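Local coordinates for archaemetzincin (Archaeoglobus fulgidus, PDB 3ZVS), which is probably a zinc-dependent metalloprotease of the metzincin type, with one catalytic zinc ion, a second that seems structural, and an unknown natural substrate, at residues K24-E29 with E114-I119; I119-V122 with K126-S129. All coordinates share one frame; numbering follows the deposited sequence.

Contact 1. Residues K24-E29 with E114-I119; sequences KIFNAE and EAVHEI. With ZN (zinc ion), chain D.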
loop_
_atom_site.group_PDB
_atom_site.type_symbol
_atom_site.label_atom_id
_atom_site.label_comp_id
_atom_site.label_asym_id
_atom_site.label_seq_id
_atom_site.Cartn_x
_atom_site.Cartn_y
_atom_site.Cartn_z
ATOM N N LYS A 24 -14.875 -5.206 -1.143
ATOM C CA LYS A 24 -15.333 -5.988 -2.284
ATOM C C LYS A 24 -14.170 -6.732 -2.936
ATOM O O LYS A 24 -14.323 -7.880 -3.338
ATOM C CB LYS A 24 -16.013 -5.058 -3.286
ATOM C CG LYS A 24 -16.509 -5.753 -4.527
ATOM C CD LYS A 24 -16.961 -4.740 -5.551
ATOM C CE LYS A 24 -17.287 -5.416 -6.874
ATOM N NZ LYS A 24 -17.862 -4.450 -7.843
ATOM N N ILE A 25 -13.007 -6.088 -3.040
ATOM C CA ILE A 25 -11.856 -6.702 -3.695
ATOM C C ILE A 25 -11.349 -7.937 -2.962
ATOM O O ILE A 25 -10.958 -8.930 -3.584
ATOM C CB ILE A 25 -10.719 -5.652 -3.847
ATOM C CG1 ILE A 25 -11.209 -4.569 -4.797
ATOM C CG2 ILE A 25 -9.451 -6.296 -4.381
ATOM C CD1 ILE A 25 -10.242 -3.400 -4.917
ATOM N N PHE A 26 -11.361 -7.894 -1.635
ATOM C CA PHE A 26 -10.790 -8.958 -0.827
ATOM C C PHE A 26 -11.827 -9.811 -0.099
ATOM O O PHE A 26 -11.462 -10.717 0.643
ATOM C CB PHE A 26 -9.768 -8.376 0.154
ATOM C CG PHE A 26 -8.524 -7.934 -0.510
ATOM C CD1 PHE A 26 -7.614 -8.867 -0.992
ATOM C CD2 PHE A 26 -8.281 -6.601 -0.706
ATOM C CE1 PHE A 26 -6.461 -8.465 -1.606
ATOM C CE2 PHE A 26 -7.106 -6.180 -1.342
ATOM C CZ PHE A 26 -6.195 -7.144 -1.799
ATOM N N ASN A 27 -13.099 -9.507 -0.326
ATOM C CA ASN A 27 -14.201 -10.088 0.435
ATOM C C ASN A 27 -13.844 -10.043 1.905
ATOM O O ASN A 27 -13.823 -11.066 2.594
ATOM C CB ASN A 27 -14.463 -11.536 -0.008
ATOM C CG ASN A 27 -15.771 -12.108 0.554
ATOM O OD1 ASN A 27 -16.798 -11.413 0.646
ATOM N ND2 ASN A 27 -15.737 -13.397 0.917
ATOM N N ALA A 28 -13.505 -8.839 2.378
ATOM C CA ALA A 28 -12.957 -8.690 3.717
ATOM C C ALA A 28 -13.757 -7.683 4.533
ATOM O O ALA A 28 -14.441 -6.827 3.981
ATOM C CB ALA A 28 -11.495 -8.250 3.635
ATOM N N GLU A 29 -13.653 -7.819 5.849
ATOM C CA GLU A 29 -14.150 -6.805 6.767
ATOM C C GLU A 29 -12.996 -5.828 6.944
ATOM O O GLU A 29 -11.881 -6.243 7.282
ATOM C CB GLU A 29 -14.508 -7.434 8.096
ATOM C CG GLU A 29 -15.162 -6.476 9.058
ATOM C CD GLU A 29 -15.534 -7.141 10.372
ATOM O OE1 GLU A 29 -15.069 -8.277 10.627
ATOM O OE2 GLU A 29 -16.282 -6.515 11.150
ATOM N N GLU A 114 -2.336 0.371 -5.789
ATOM C CA GLU A 114 -1.135 0.171 -5.012
ATOM C C GLU A 114 -1.433 -0.400 -3.625
ATOM O O GLU A 114 -0.643 -1.183 -3.079
ATOM C CB GLU A 114 -0.330 1.472 -4.970
ATOM C CG GLU A 114 0.163 1.879 -6.368
ATOM C CD GLU A 114 1.069 0.857 -6.962
ATOM O OE1 GLU A 114 2.261 0.921 -6.636
ATOM O OE2 GLU A 114 0.628 -0.045 -7.700
ATOM N N ALA A 115 -2.582 -0.052 -3.044
ATOM C CA ALA A 115 -3.011 -0.717 -1.809
ATOM C C ALA A 115 -3.272 -2.212 -2.021
ATOM O O ALA A 115 -2.843 -3.038 -1.233
ATOM C CB ALA A 115 -4.284 -0.047 -1.243
ATOM N N VAL A 116 -3.988 -2.547 -3.087
ATOM C CA VAL A 116 -4.270 -3.925 -3.426
ATOM C C VAL A 116 -2.974 -4.698 -3.622
ATOM O O VAL A 116 -2.832 -5.824 -3.137
ATOM C CB VAL A 116 -5.159 -3.973 -4.659
ATOM C CG1 VAL A 116 -5.284 -5.407 -5.203
ATOM C CG2 VAL A 116 -6.571 -3.467 -4.317
ATOM N N HIS A 117 -2.016 -4.084 -4.311
ATOM C CA HIS A 117 -0.691 -4.690 -4.533
ATOM C C HIS A 117 -0.018 -5.061 -3.201
ATOM O O HIS A 117 0.480 -6.154 -2.994
ATOM C CB HIS A 117 0.162 -3.700 -5.321
ATOM C CG HIS A 117 1.530 -4.200 -5.634
ATOM N ND1 HIS A 117 1.838 -4.826 -6.828
ATOM C CD2 HIS A 117 2.680 -4.200 -4.906
ATOM C CE1 HIS A 117 3.124 -5.156 -6.831
ATOM N NE2 HIS A 117 3.657 -4.780 -5.678
ATOM N N GLU A 118 0.021 -4.101 -2.279
ATOM C CA GLU A 118 0.661 -4.351 -0.995
ATOM C C GLU A 118 -0.045 -5.463 -0.219
ATOM O O GLU A 118 0.578 -6.325 0.374
ATOM C CB GLU A 118 0.698 -3.059 -0.158
ATOM C CG GLU A 118 1.628 -1.995 -0.713
ATOM C CD GLU A 118 3.010 -2.499 -1.012
ATOM O OE1 GLU A 118 3.574 -3.272 -0.191
ATOM O OE2 GLU A 118 3.560 -2.157 -2.071
ATOM N N ILE A 119 -1.353 -5.424 -0.183
ATOM C CA ILE A 119 -2.107 -6.430 0.553
ATOM C C ILE A 119 -1.895 -7.804 -0.104
ATOM O O ILE A 119 -1.757 -8.795 0.579
ATOM C CB ILE A 119 -3.610 -6.037 0.658
ATOM C CG1 ILE A 119 -3.784 -4.831 1.570
ATOM C CG2 ILE A 119 -4.453 -7.181 1.183
ATOM C CD1 ILE A 119 -5.097 -4.120 1.331
HETATM ZN ZN ZN D . 5.480 -5.349 -4.866
#

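Contact 2. Residues I119-V122 with K126-S129; sequences IGHV and KHCS. With ZN (zinc ion), chain D; ZN (zinc ion), chain E.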
loop_
_atom_site.group_PDB
_atom_site.type_symbol
_atom_site.label_atom_id
_atom_site.label_comp_id
_atom_site.label_asym_id
_atom_site.label_seq_id
_atom_site.Cartn_x
_atom_site.Cartn_y
_atom_site.Cartn_z
ATOM N N ILE A 119 -1.353 -5.424 -0.183
ATOM C CA ILE A 119 -2.107 -6.430 0.553
ATOM C C ILE A 119 -1.895 -7.804 -0.104
ATOM O O ILE A 119 -1.757 -8.795 0.579
ATOM C CB ILE A 119 -3.610 -6.037 0.658
ATOM C CG1 ILE A 119 -3.784 -4.831 1.570
ATOM C CG2 ILE A 119 -4.453 -7.181 1.183
ATOM C CD1 ILE A 119 -5.097 -4.120 1.331
ATOM N N GLY A 120 -1.824 -7.847 -1.429
ATOM C CA GLY A 120 -1.533 -9.097 -2.108
ATOM C C GLY A 120 -0.235 -9.704 -1.616
ATOM O O GLY A 120 -0.168 -10.923 -1.443
ATOM N N HIS A 121 0.800 -8.893 -1.428
ATOM C CA HIS A 121 2.034 -9.414 -0.838
ATOM C C HIS A 121 1.826 -9.981 0.561
ATOM O O HIS A 121 2.363 -11.038 0.882
ATOM C CB HIS A 121 3.097 -8.338 -0.704
ATOM C CG HIS A 121 3.786 -7.925 -1.978
ATOM N ND1 HIS A 121 4.333 -8.809 -2.885
ATOM C CD2 HIS A 121 4.103 -6.690 -2.429
ATOM C CE1 HIS A 121 4.955 -8.122 -3.842
ATOM N NE2 HIS A 121 4.809 -6.833 -3.593
ATOM N N VAL A 122 1.033 -9.305 1.404
ATOM C CA VAL A 122 0.796 -9.831 2.749
ATOM C C VAL A 122 0.119 -11.210 2.664
ATOM O O VAL A 122 0.396 -12.091 3.488
ATOM C CB VAL A 122 -0.034 -8.863 3.635
ATOM C CG1 VAL A 122 -0.192 -9.449 5.038
ATOM C CG2 VAL A 122 0.644 -7.508 3.711
ATOM N N LYS A 126 3.934 -13.046 -4.605
ATOM C CA LYS A 126 5.112 -12.390 -5.144
ATOM C C LYS A 126 4.783 -11.576 -6.392
ATOM O O LYS A 126 3.658 -11.617 -6.907
ATOM C CB LYS A 126 6.180 -13.434 -5.480
ATOM C CG LYS A 126 6.625 -14.225 -4.271
ATOM C CD LYS A 126 7.760 -15.214 -4.600
ATOM C CE LYS A 126 7.795 -16.340 -3.561
ATOM N NZ LYS A 126 6.537 -17.189 -3.559
ATOM N N HIS A 127 5.729 -10.784 -6.866
ATOM C CA HIS A 127 5.494 -10.086 -8.116
ATOM C C HIS A 127 5.120 -11.042 -9.220
ATOM O O HIS A 127 5.658 -12.147 -9.318
ATOM C CB HIS A 127 6.690 -9.238 -8.497
ATOM C CG HIS A 127 6.823 -8.049 -7.616
ATOM N ND1 HIS A 127 8.034 -7.509 -7.240
ATOM C CD2 HIS A 127 5.881 -7.334 -6.969
ATOM C CE1 HIS A 127 7.819 -6.496 -6.416
ATOM N NE2 HIS A 127 6.516 -6.360 -6.252
ATOM N N CYS A 128 4.196 -10.581 -10.045
ATOM C CA CYS A 128 3.590 -11.360 -11.112
ATOM C C CYS A 128 3.904 -10.695 -12.450
ATOM O O CYS A 128 3.817 -9.465 -12.592
ATOM C CB CYS A 128 2.084 -11.328 -10.877
ATOM S SG CYS A 128 1.147 -12.340 -12.102
ATOM N N SER A 129 4.226 -11.472 -13.476
ATOM C CA SER A 129 4.518 -10.853 -14.768
ATOM C C SER A 129 3.298 -10.788 -15.687
ATOM O O SER A 129 3.356 -10.282 -16.800
ATOM C CB SER A 129 5.658 -11.566 -15.465
ATOM O OG SER A 129 5.251 -12.854 -15.796
HETATM ZN ZN ZN D . 5.480 -5.349 -4.866
HETATM ZN ZN ZN E . -0.969 -12.262 -11.093
#

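Contact 1. Residues K24-E29 with E114-I119
Ile119 lies against the Phe26 ring where the C-terminal end of helix 12-26 packs on the zinc-binding helix 104-122. From its root outward, the isoleucine begins with CB, 3.7 Å from CZ of Phe26, so the ring is met already at the branch point. With CG1 anti to the carbonyl carbon (chi1 -69°), CG2 is left anti to the backbone nitrogen and comes down over one ring face in a CH-pi contact, 3.8 Å from CG2 of Ile119 to the Phe26 centroid and 23° off the ring normal. It sits nearer the rim than the middle, and CZ of Phe26 is its closest ring atom at 3.5 Å. The other branch ends in CD1, which touches the ring at CE2 of Phe26 (3.9 Å). A beta-branched residue suits this place because one arm can lie over the face while the other passes beside the rim on the same side.

Ile25 places its CG2 over the opposite face, also toward the rim, while its CD1 reaches across to CG2 of Val116 (3.7 Å). Val116 also brings CG1 to CZ of Phe26 and sets its carbonyl oxygen at the ring edge, in plane, 3.9 Å from CZ of Phe26. Leu22, one turn earlier on helix 12-26, extends the apolar layer onto Val116 and Ile119.

Helix 104-122 serves two sides: Val116 and Ile119 pack against helix 12-26, while His117 points away, its NE2 binding the catalytic zinc. Attraction here probably comes mainly from dispersion and water exclusion; the CH-pi contact and edge carbonyl add modest orientational preference.

Contact 2. Residues I119-V122 with K126-S129
His121 and His127 meet at a shared zinc ion, and with His117 they are the three histidines of the extended HExxHxxGxxH motif that marks the metzincins. NE2 of His121 lies 2.1 Å from the zinc and NE2 of His127 2.0 Å. A bound malonate lies close to His121. The metal draws the two nitrogens together, NE2 of His121 to NE2 of His127 being 3.2 Å; this closeness reflects shared coordination and is not a hydrogen bond. NE2 of His127 comes in at the edge of the His121 ring, in its plane, while the two ring planes are inclined at 63°. Beside the nitrogens, CE1 of His121 nears CD2 of His127 at 3.4 Å. Imidazole suits both places because one nitrogen can bind the metal while the other remains available to hold the ring in position.

The second shell does just this for His121: its ND1 is hydrogen-bonded to the carbonyl oxygen of Leu125, which restrains the ring's rotation. Met134 touches the same side chain, consistent with the methionine of the metzincin Met-turn beneath the metal site. His127 is braced by Phe136 in an edge-to-face pair. Between the two ligands the chain leaves the helix and doubles back, and Lys126 approaches through its backbone, its carbonyl carbon 4.3 Å from CE1 of His121. Its long, exposed side chain starts out away from the helix, as suits a charged residue at the surface.

One residue beyond His127, Cys128 turns to a different metal: with SG anti to the backbone nitrogen (chi1 -177°), the sulfur is carried away from the histidine site, and SG of Cys128 binds the second zinc at 2.4 Å together with the sulfurs of Cys132, Cys151 and Cys154.

From the N terminus, the chain runs through strand 2-7 and helix 12-26 to residues 24-29, then through the rest of the five-stranded sheet, the small three-stranded sheet and helix 52-58 before helix 104-122 supplies residues 114-119. Contact 1 closes that long loop of 84 residues, joining an early helix to the active-site helix. Contact 2 follows at once and closes a loop of only three residues, folding the segment after the helix back on its last turn. The two loops neither nest nor cross; they meet at Ile119, which belongs to both ranges. Helix 104-122 has one side against helix 12-26 and its end at the catalytic zinc, bound by histidines of both contacts.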